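Local coordinates for protein putative D-alanine N-acetyltransferase of GNAT family (Desulfovibrio desulfuricans subsp. desulfuricans, PDB 2R7H) that probably transfers an acyl group, most likely acetyl from acetyl-CoA, to an amine substrate that is not established, at residues V20-Q25 against G112-A117; A31-R36 against D77-Y82; P143-Y148 against I170-E175. One frame throughout, in Å; residues are numbered along the deposited sequence. Where two conformers were deposited one is given.

Contact 1: residues V20-Q25 against G112-A117; sequences VAFRRQ and GRALLA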
loop_
_atom_site.group_PDB
_atom_site.type_symbol
_atom_site.label_atom_id
_atom_site.label_comp_id
_atom_site.label_asym_id
_atom_site.label_seq_id
_atom_site.Cartn_x
_atom_site.Cartn_y
_atom_site.Cartn_z
ATOM N N VAL B 20 4.465 -32.822 -2.951
ATOM C CA VAL B 20 4.152 -31.542 -2.320
ATOM C C VAL B 20 2.642 -31.372 -2.289
ATOM O O VAL B 20 1.985 -31.619 -3.312
ATOM C CB VAL B 20 4.729 -30.359 -3.105
ATOM C CG1 VAL B 20 4.289 -29.050 -2.474
ATOM C CG2 VAL B 20 6.227 -30.448 -3.150
ATOM N N ALA B 21 2.086 -30.989 -1.138
ATOM C CA ALA B 21 0.637 -30.723 -1.008
ATOM C C ALA B 21 0.443 -29.210 -0.787
ATOM O O ALA B 21 1.180 -28.608 -0.004
ATOM C CB ALA B 21 0.035 -31.492 0.149
ATOM N N PHE B 22 -0.541 -28.617 -1.460
ATOM C CA PHE B 22 -0.863 -27.186 -1.315
ATOM C C PHE B 22 -2.062 -27.050 -0.384
ATOM O O PHE B 22 -3.065 -27.734 -0.580
ATOM C CB PHE B 22 -1.092 -26.519 -2.662
ATOM C CG PHE B 22 0.124 -26.526 -3.510
ATOM C CD1 PHE B 22 1.183 -25.683 -3.202
ATOM C CD2 PHE B 22 0.242 -27.371 -4.590
ATOM C CE1 PHE B 22 2.319 -25.682 -3.967
ATOM C CE2 PHE B 22 1.398 -27.372 -5.363
ATOM C CZ PHE B 22 2.438 -26.524 -5.041
ATOM N N ARG B 23 -1.940 -26.211 0.643
ATOM C CA ARG B 23 -3.002 -26.010 1.636
ATOM C C ARG B 23 -3.281 -24.519 1.777
ATOM O O ARG B 23 -2.350 -23.732 1.820
ATOM C CB ARG B 23 -2.537 -26.597 2.972
ATOM C CG ARG B 23 -3.452 -26.318 4.172
ATOM C CD ARG B 23 -3.126 -27.175 5.388
ATOM N NE ARG B 23 -1.706 -27.173 5.758
ATOM C CZ ARG B 23 -1.078 -26.209 6.433
ATOM N NH1 ARG B 23 -1.704 -25.103 6.793
ATOM N NH2 ARG B 23 0.211 -26.334 6.716
ATOM N N ARG B 24 -4.554 -24.151 1.828
ATOM C CA ARG B 24 -4.983 -22.767 2.008
ATOM C C ARG B 24 -5.439 -22.453 3.421
ATOM O O ARG B 24 -5.468 -21.288 3.790
ATOM C CB ARG B 24 -6.124 -22.372 1.078
ATOM C CG ARG B 24 -5.798 -21.986 -0.335
ATOM C CD ARG B 24 -5.328 -23.101 -1.116
ATOM N NE ARG B 24 -5.170 -22.725 -2.513
ATOM C CZ ARG B 24 -4.635 -23.530 -3.421
ATOM N NH1 ARG B 24 -4.264 -24.787 -3.137
ATOM N NH2 ARG B 24 -4.517 -23.092 -4.644
ATOM N N GLN B 25 -5.844 -23.465 4.189
ATOM C CA GLN B 25 -6.334 -23.258 5.558
ATOM C C GLN B 25 -5.186 -22.907 6.480
ATOM O O GLN B 25 -4.196 -23.592 6.450
ATOM C CB GLN B 25 -7.025 -24.534 6.085
ATOM C CG GLN B 25 -7.768 -24.341 7.431
ATOM C CD GLN B 25 -8.429 -25.616 7.957
ATOM O OE1 GLN B 25 -7.913 -26.733 7.788
ATOM N NE2 GLN B 25 -9.554 -25.442 8.647
ATOM N N GLY B 112 8.661 -22.511 -6.330
ATOM C CA GLY B 112 8.310 -21.101 -6.394
ATOM C C GLY B 112 7.280 -20.891 -7.484
ATOM O O GLY B 112 6.250 -20.249 -7.226
ATOM N N ARG B 113 7.562 -21.407 -8.687
ATOM C CA ARG B 113 6.630 -21.307 -9.840
ATOM C C ARG B 113 5.302 -22.027 -9.577
ATOM O O ARG B 113 4.266 -21.535 -10.008
ATOM C CB ARG B 113 7.274 -21.587 -11.250
ATOM C CG ARG B 113 8.424 -22.630 -11.370
ATOM C CD ARG B 113 9.037 -22.782 -12.781
ATOM N NE ARG B 113 8.433 -23.801 -13.640
ATOM C CZ ARG B 113 8.955 -25.014 -13.810
ATOM N N ALA B 114 5.344 -23.144 -8.844
ATOM C CA ALA B 114 4.163 -23.916 -8.453
ATOM C C ALA B 114 3.296 -23.114 -7.478
ATOM O O ALA B 114 2.077 -23.109 -7.589
ATOM C CB ALA B 114 4.575 -25.229 -7.793
ATOM N N LEU B 115 3.929 -22.473 -6.497
ATOM C CA LEU B 115 3.207 -21.625 -5.548
ATOM C C LEU B 115 2.556 -20.438 -6.252
ATOM O O LEU B 115 1.401 -20.138 -5.976
ATOM C CB LEU B 115 4.114 -21.173 -4.401
ATOM C CG LEU B 115 4.364 -22.206 -3.319
ATOM C CD1 LEU B 115 5.637 -21.845 -2.481
ATOM C CD2 LEU B 115 3.130 -22.368 -2.441
ATOM N N LEU B 116 3.268 -19.775 -7.151
ATOM C CA LEU B 116 2.684 -18.664 -7.904
ATOM C C LEU B 116 1.478 -19.161 -8.751
ATOM O O LEU B 116 0.475 -18.461 -8.868
ATOM C CB LEU B 116 3.703 -18.027 -8.834
ATOM C CG LEU B 116 3.231 -16.917 -9.776
ATOM C CD1 LEU B 116 2.699 -15.640 -9.080
ATOM C CD2 LEU B 116 4.342 -16.572 -10.728
ATOM N N ALA B 117 1.619 -20.326 -9.408
ATOM C CA ALA B 117 0.510 -20.885 -10.196
ATOM C C ALA B 117 -0.753 -21.078 -9.313
ATOM O O ALA B 117 -1.888 -20.824 -9.737
ATOM C CB ALA B 117 0.937 -22.187 -10.884
#

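Contact 2: residues A31-R36 against D77-Y82; sequences ALLVRR and DDMAGY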
loop_
_atom_site.group_PDB
_atom_site.type_symbol
_atom_site.label_atom_id
_atom_site.label_comp_id
_atom_site.label_asym_id
_atom_site.label_seq_id
_atom_site.Cartn_x
_atom_site.Cartn_y
_atom_site.Cartn_z
ATOM N N ALA B 31 2.103 -19.837 11.855
ATOM C CA ALA B 31 2.771 -18.571 12.196
ATOM C C ALA B 31 4.272 -18.762 12.437
ATOM O O ALA B 31 5.087 -18.035 11.870
ATOM C CB ALA B 31 2.125 -17.947 13.424
ATOM N N LEU B 32 4.628 -19.762 13.236
ATOM C CA LEU B 32 6.028 -20.036 13.527
ATOM C C LEU B 32 6.730 -20.755 12.355
ATOM O O LEU B 32 7.906 -20.490 12.102
ATOM C CB LEU B 32 6.175 -20.830 14.818
ATOM C CG LEU B 32 7.579 -20.759 15.412
ATOM C CD1 LEU B 32 7.885 -19.302 15.832
ATOM C CD2 LEU B 32 7.721 -21.719 16.613
ATOM N N LEU B 33 6.016 -21.651 11.648
ATOM C CA LEU B 33 6.567 -22.374 10.479
ATOM C C LEU B 33 6.905 -21.380 9.390
ATOM O O LEU B 33 7.928 -21.530 8.717
ATOM C CB LEU B 33 5.592 -23.448 9.949
ATOM C CG LEU B 33 5.343 -24.685 10.805
ATOM C CD1 LEU B 33 4.120 -25.454 10.361
ATOM C CD2 LEU B 33 6.580 -25.577 10.834
ATOM N N VAL B 34 6.023 -20.394 9.194
ATOM C CA VAL B 34 6.238 -19.324 8.215
ATOM C C VAL B 34 7.468 -18.507 8.606
ATOM O O VAL B 34 8.333 -18.206 7.756
ATOM C CB VAL B 34 5.008 -18.419 8.086
ATOM C CG1 VAL B 34 5.375 -17.046 7.507
ATOM C CG2 VAL B 34 3.915 -19.153 7.279
ATOM N N ARG B 35 7.548 -18.164 9.885
ATOM C CA ARG B 35 8.696 -17.392 10.365
ATOM C C ARG B 35 9.977 -18.137 10.046
ATOM O O ARG B 35 10.872 -17.556 9.459
ATOM C CB ARG B 35 8.636 -17.115 11.852
ATOM C CG ARG B 35 9.635 -16.026 12.213
ATOM C CD ARG B 35 9.841 -15.823 13.668
ATOM N NE ARG B 35 10.798 -14.724 13.779
ATOM C CZ ARG B 35 10.507 -13.423 13.795
ATOM N NH1 ARG B 35 9.254 -13.021 13.825
ATOM N NH2 ARG B 35 11.507 -12.518 13.849
ATOM N N ARG B 36 10.047 -19.424 10.374
ATOM C CA ARG B 36 11.246 -20.230 10.083
ATOM C C ARG B 36 11.545 -20.322 8.573
ATOM O O ARG B 36 12.713 -20.273 8.186
ATOM C CB ARG B 36 11.187 -21.614 10.782
ATOM N N ASP B 77 5.080 -33.486 7.385
ATOM C CA ASP B 77 4.624 -32.442 8.272
ATOM C C ASP B 77 5.483 -31.191 8.158
ATOM O O ASP B 77 5.358 -30.338 9.034
ATOM N N ASP B 78 6.339 -31.061 7.123
ATOM C CA ASP B 78 7.226 -29.897 6.962
ATOM C C ASP B 78 6.704 -28.907 5.929
ATOM O O ASP B 78 6.110 -29.305 4.925
ATOM C CB ASP B 78 8.618 -30.340 6.518
HETATM N N MSE B 79 6.932 -27.621 6.177
HETATM C CA MSE B 79 6.537 -26.578 5.228
HETATM C C MSE B 79 7.723 -26.276 4.286
HETATM O O MSE B 79 8.731 -25.701 4.698
HETATM C CB MSE B 79 6.074 -25.311 5.951
HETATM C CG MSE B 79 5.552 -24.233 4.975
HETATM SE SE MSE B 79 4.961 -22.673 5.899
HETATM C CE MSE B 79 3.403 -23.539 6.764
ATOM N N ALA B 80 7.602 -26.668 3.024
ATOM C CA ALA B 80 8.644 -26.445 2.005
ATOM C C ALA B 80 8.731 -24.962 1.573
ATOM O O ALA B 80 9.796 -24.460 1.199
ATOM C CB ALA B 80 8.370 -27.334 0.813
ATOM N N GLY B 81 7.598 -24.272 1.651
ATOM C CA GLY B 81 7.505 -22.872 1.292
ATOM C C GLY B 81 6.063 -22.385 1.292
ATOM O O GLY B 81 5.137 -23.112 1.649
ATOM N N TYR B 82 5.868 -21.127 0.934
ATOM C CA TYR B 82 4.515 -20.584 0.915
ATOM C C TYR B 82 4.468 -19.270 0.160
ATOM O O TYR B 82 5.514 -18.667 -0.136
ATOM C CB TYR B 82 3.962 -20.373 2.344
ATOM C CG TYR B 82 4.370 -19.094 3.011
ATOM C CD1 TYR B 82 5.689 -18.844 3.350
ATOM C CD2 TYR B 82 3.420 -18.149 3.359
ATOM C CE1 TYR B 82 6.063 -17.653 3.941
ATOM C CE2 TYR B 82 3.780 -16.963 3.952
ATOM C CZ TYR B 82 5.095 -16.717 4.237
ATOM O OH TYR B 82 5.427 -15.537 4.853
#

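Contact 3: residues P143-Y148 against I170-E175; sequences PTRRFY and IIYRLE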
loop_
_atom_site.group_PDB
_atom_site.type_symbol
_atom_site.label_atom_id
_atom_site.label_comp_id
_atom_site.label_asym_id
_atom_site.label_seq_id
_atom_site.Cartn_x
_atom_site.Cartn_y
_atom_site.Cartn_z
ATOM N N PRO B 143 17.659 -12.205 -8.889
ATOM C CA PRO B 143 16.954 -13.485 -9.056
ATOM C C PRO B 143 15.421 -13.363 -9.007
ATOM O O PRO B 143 14.735 -13.916 -9.864
ATOM C CB PRO B 143 17.468 -14.312 -7.880
ATOM C CG PRO B 143 18.792 -13.734 -7.561
ATOM C CD PRO B 143 18.636 -12.285 -7.780
ATOM N N THR B 144 14.914 -12.647 -8.003
ATOM C CA THR B 144 13.485 -12.382 -7.835
ATOM C C THR B 144 12.911 -11.728 -9.076
ATOM O O THR B 144 11.860 -12.124 -9.541
ATOM C CB THR B 144 13.230 -11.447 -6.647
ATOM O OG1 THR B 144 13.765 -12.033 -5.448
ATOM C CG2 THR B 144 11.743 -11.209 -6.454
ATOM N N ARG B 145 13.577 -10.705 -9.598
ATOM C CA ARG B 145 13.107 -10.037 -10.827
ATOM C C ARG B 145 13.020 -11.011 -12.018
ATOM O O ARG B 145 12.066 -10.937 -12.803
ATOM C CB ARG B 145 13.978 -8.814 -11.168
ATOM C CG ARG B 145 13.862 -7.699 -10.155
ATOM C CD ARG B 145 14.450 -6.389 -10.633
ATOM N NE ARG B 145 15.881 -6.421 -10.935
ATOM C CZ ARG B 145 16.859 -6.369 -10.030
ATOM N NH1 ARG B 145 16.597 -6.349 -8.733
ATOM N NH2 ARG B 145 18.129 -6.382 -10.418
ATOM N N ARG B 146 14.025 -11.906 -12.139
ATOM C CA ARG B 146 14.092 -12.949 -13.182
ATOM C C ARG B 146 12.892 -13.869 -13.020
ATOM O O ARG B 146 12.199 -14.159 -13.999
ATOM C CB ARG B 146 15.414 -13.764 -13.112
ATOM N N PHE B 147 12.653 -14.305 -11.782
ATOM C CA PHE B 147 11.511 -15.159 -11.453
ATOM C C PHE B 147 10.204 -14.575 -11.958
ATOM O O PHE B 147 9.441 -15.246 -12.673
ATOM C CB PHE B 147 11.444 -15.380 -9.937
ATOM C CG PHE B 147 10.268 -16.177 -9.490
ATOM C CD1 PHE B 147 10.268 -17.570 -9.607
ATOM C CD2 PHE B 147 9.175 -15.560 -8.906
ATOM C CE1 PHE B 147 9.190 -18.299 -9.200
ATOM C CE2 PHE B 147 8.114 -16.298 -8.484
ATOM C CZ PHE B 147 8.121 -17.676 -8.623
ATOM N N TYR B 148 9.960 -13.308 -11.604
ATOM C CA TYR B 148 8.756 -12.612 -12.026
ATOM C C TYR B 148 8.677 -12.462 -13.538
ATOM O O TYR B 148 7.629 -12.740 -14.122
ATOM C CB TYR B 148 8.572 -11.244 -11.324
ATOM C CG TYR B 148 8.339 -11.303 -9.820
ATOM C CD1 TYR B 148 7.438 -12.231 -9.251
ATOM C CD2 TYR B 148 8.876 -10.341 -8.977
ATOM C CE1 TYR B 148 7.213 -12.282 -7.894
ATOM C CE2 TYR B 148 8.616 -10.377 -7.599
ATOM C CZ TYR B 148 7.770 -11.351 -7.080
ATOM O OH TYR B 148 7.484 -11.418 -5.727
ATOM N N ILE B 170 10.439 -1.697 -8.055
ATOM C CA ILE B 170 9.991 -2.077 -9.400
ATOM C C ILE B 170 8.637 -2.756 -9.179
ATOM O O ILE B 170 8.525 -3.634 -8.311
ATOM C CB ILE B 170 10.925 -3.040 -10.177
ATOM C CG1 ILE B 170 12.312 -2.435 -10.440
ATOM C CG2 ILE B 170 10.300 -3.358 -11.582
ATOM C CD1 ILE B 170 13.105 -2.157 -9.268
ATOM N N ILE B 171 7.626 -2.338 -9.941
ATOM C CA ILE B 171 6.266 -2.894 -9.822
ATOM C C ILE B 171 6.026 -3.736 -11.061
ATOM O O ILE B 171 6.125 -3.241 -12.206
ATOM C CB ILE B 171 5.163 -1.825 -9.662
ATOM C CG1 ILE B 171 5.456 -0.895 -8.464
ATOM C CG2 ILE B 171 3.808 -2.519 -9.446
ATOM C CD1 ILE B 171 4.485 0.300 -8.293
ATOM N N TYR B 172 5.778 -5.027 -10.812
ATOM C CA TYR B 172 5.543 -6.035 -11.809
ATOM C C TYR B 172 4.069 -6.314 -11.903
ATOM O O TYR B 172 3.378 -6.450 -10.913
ATOM C CB TYR B 172 6.336 -7.324 -11.463
ATOM C CG TYR B 172 7.795 -7.226 -11.806
ATOM C CD1 TYR B 172 8.233 -7.443 -13.120
ATOM C CD2 TYR B 172 8.739 -6.949 -10.844
ATOM C CE1 TYR B 172 9.565 -7.345 -13.454
ATOM C CE2 TYR B 172 10.076 -6.861 -11.184
ATOM C CZ TYR B 172 10.474 -7.049 -12.469
ATOM O OH TYR B 172 11.798 -6.935 -12.765
ATOM N N ARG B 173 3.591 -6.438 -13.118
ATOM C CA ARG B 173 2.185 -6.661 -13.402
ATOM C C ARG B 173 1.922 -8.030 -14.065
ATOM O O ARG B 173 2.627 -8.391 -14.988
ATOM C CB ARG B 173 1.799 -5.605 -14.444
ATOM C CG ARG B 173 0.346 -5.590 -14.929
ATOM C CD ARG B 173 0.302 -4.891 -16.232
ATOM N NE ARG B 173 -1.058 -4.780 -16.722
ATOM C CZ ARG B 173 -1.923 -3.863 -16.325
ATOM N NH1 ARG B 173 -1.621 -2.981 -15.362
ATOM N NH2 ARG B 173 -3.131 -3.877 -16.865
ATOM N N LEU B 174 0.910 -8.771 -13.595
ATOM C CA LEU B 174 0.501 -10.015 -14.280
ATOM C C LEU B 174 -0.987 -9.896 -14.563
ATOM O O LEU B 174 -1.780 -9.705 -13.654
ATOM C CB LEU B 174 0.719 -11.269 -13.438
ATOM C CG LEU B 174 0.420 -12.639 -14.080
ATOM C CD1 LEU B 174 1.443 -12.979 -15.133
ATOM C CD2 LEU B 174 0.467 -13.706 -13.034
ATOM N N GLU B 175 -1.367 -9.950 -15.828
ATOM C CA GLU B 175 -2.783 -9.927 -16.216
ATOM C C GLU B 175 -3.213 -11.374 -16.062
ATOM O O GLU B 175 -2.599 -12.294 -16.634
ATOM C CB GLU B 175 -2.969 -9.422 -17.631
ATOM C CG GLU B 175 -2.507 -7.974 -17.757
ATOM C CD GLU B 175 -2.702 -7.347 -19.097
ATOM O OE1 GLU B 175 -3.390 -7.938 -19.946
ATOM O OE2 GLU B 175 -2.163 -6.234 -19.300
#

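Contact 1: residues V20-Q25 against G112-A117
Phe22 on strand 21-23 reaches across to Ala114 and Leu115 on helix 111-125, and so joins the first edge strand of the GNAT fold to the helix that packs under its N-terminal half. In this family that helix starts beside the loop that holds the pyrophosphate of acetyl-CoA.

The contact itself is apolar and small, burying 116 Å² in all. With CG beside the backbone N (chi1 -64°), the phenyl ring leans out to the helix and touches it along one side. Phe22 CZ meets Ala114 CB at 3.7 Å, while Phe22 CE1 lies 3.7 Å from Leu115 CD2, a methyl that sits at the ring edge near its plane. Over one face, Val20 CG1 stands 4.0 Å above the Phe22 ring plane, displaced toward the rim. Leu115 also packs on Ile100 and Val102, so it lies between Phe22 of the edge strand and strand 94-102 farther into the sheet.

Charged groups flank the apolar patch. Arg24 forms salt bridges to Glu118 and Asp122, tying the residue just after the strand to the next turns of the helix. Arg23 bridges Asp30, and Arg23 NH1 donates to Gln25 O at 2.9 Å; the N-H...O angle is a bent 144°, although the carbonyl oxygen lies almost in the guanidinium plane.

Contact 2: residues A31-R36 against D77-Y82
Leu33 and Met79 have their CA atoms 6.7 Å apart where helix 31-36 passes over strand 78-82, the short axes approaching to 9.1 Å at a crossing angle of -77°. This is helix-on-sheet packing in the N-terminal half of the GNAT fold, with the helix lying nearly at right angles to the strand. A classic beta bulge, in which Ala80 and Gly81 both face Ala73 of strand 69-75, changes the alternation of the strand. Met79 and Tyr82, three residues apart, therefore both turn their CB atoms to the helix.

Met79, a selenomethionine, runs out extended from the strand and bends only at its last torsion (chi3 -68°), which carries Met79 CE to Leu33 CB at 3.9 Å. Its SE rests at 3.9 Å from Val34 CG2, so SE meets Val34 and the terminal methyl meets Leu33.

Val34 sets both methyls over the same face of the Tyr82 ring. CG2 sits above the middle of the Tyr82 ring, 3.9 Å from the centroid and only 8° off its normal, a clear CH-pi contact. The other branch lies over the phenol end, where Val34 CG1 is 3.3 Å from Tyr82 CZ, which is tight packing. Phe72 and Val56 add to the apolar surroundings of Val34. Tyr82 OH is hydrogen-bonded to Trp99 NE1, and Trp99 lines the 2-ethoxyethanol pocket; the phenol oxygen thus faces a pocket residue while Val34 CG1 presses on Tyr82 OH at 3.1 Å.

Contact 3: residues P143-Y148 against I170-E175
Tyr148 and Tyr172 lie against each other obliquely, their ring planes turned by 45° and their centroids 5.7 Å apart, an arrangement that is neither a stack nor edge-to-face. The better-aligned contact comes from the base of the helix residue: Tyr148 CB stands over a face of the Tyr172 ring, 4.2 Å from its centroid and close to the ring normal, as a CH-pi contact. Farther out, the two rings approach most closely at Tyr148 CD2 and Tyr172 CD2, 3.9 Å apart.

These residues join helix 142-150 to the strand 167-175 in the C-terminal half of the GNAT fold. The axes of the two segments approach to 10.3 Å, 21° apart in N-to-C direction, and the strand is hydrogen-bonded between strands 130-136 and 154-159. Ile171 packs on Leu159 of the second subunit, whose Lys160 O also accepts a bond from Arg173 NH1.

One turn earlier on the helix than Tyr148, Arg145 carries its aliphatic chain past the phenol end of Tyr172. Its CB, CG and CD all pass the phenol oxygen, with Arg145 CB 3.3 Å from Tyr172 OH and the other two carbons hardly farther. The guanidinium and the Tyr172 ring are turned nearly alike, their planes only 11° apart. Arg145 NH1 bonds to Ile138 O, and Tyr172 OH is hydrogen-bonded to Glu149 OE2. Toward the start of the strand segment, Arg145 CD passes Ile170 CG1 at a loose 4.5 Å.

How the contacts relate
All three contacts pack on one mixed sheet. Contacts 1 and 2 lie on its opposite faces, centres about 12 Å apart, and touch through it: Leu115 CD1 comes within 3.5 Å of Tyr82 N. Contact 2 is nested inside the chain loop that contact 1 closes. Contacts 1 and 3 are about 18 Å apart between centres, yet their helices meet where Phe147 CZ approaches Gly112 O to 3.5 Å. Contacts 2 and 3 stay separate, about 23 Å between centres and about 9 Å between nearest atoms. The observed 2-ethoxyethanol pocket is lined by Tyr68, Tyr98 and Trp99; contact 2 adjoins it, through Trp99.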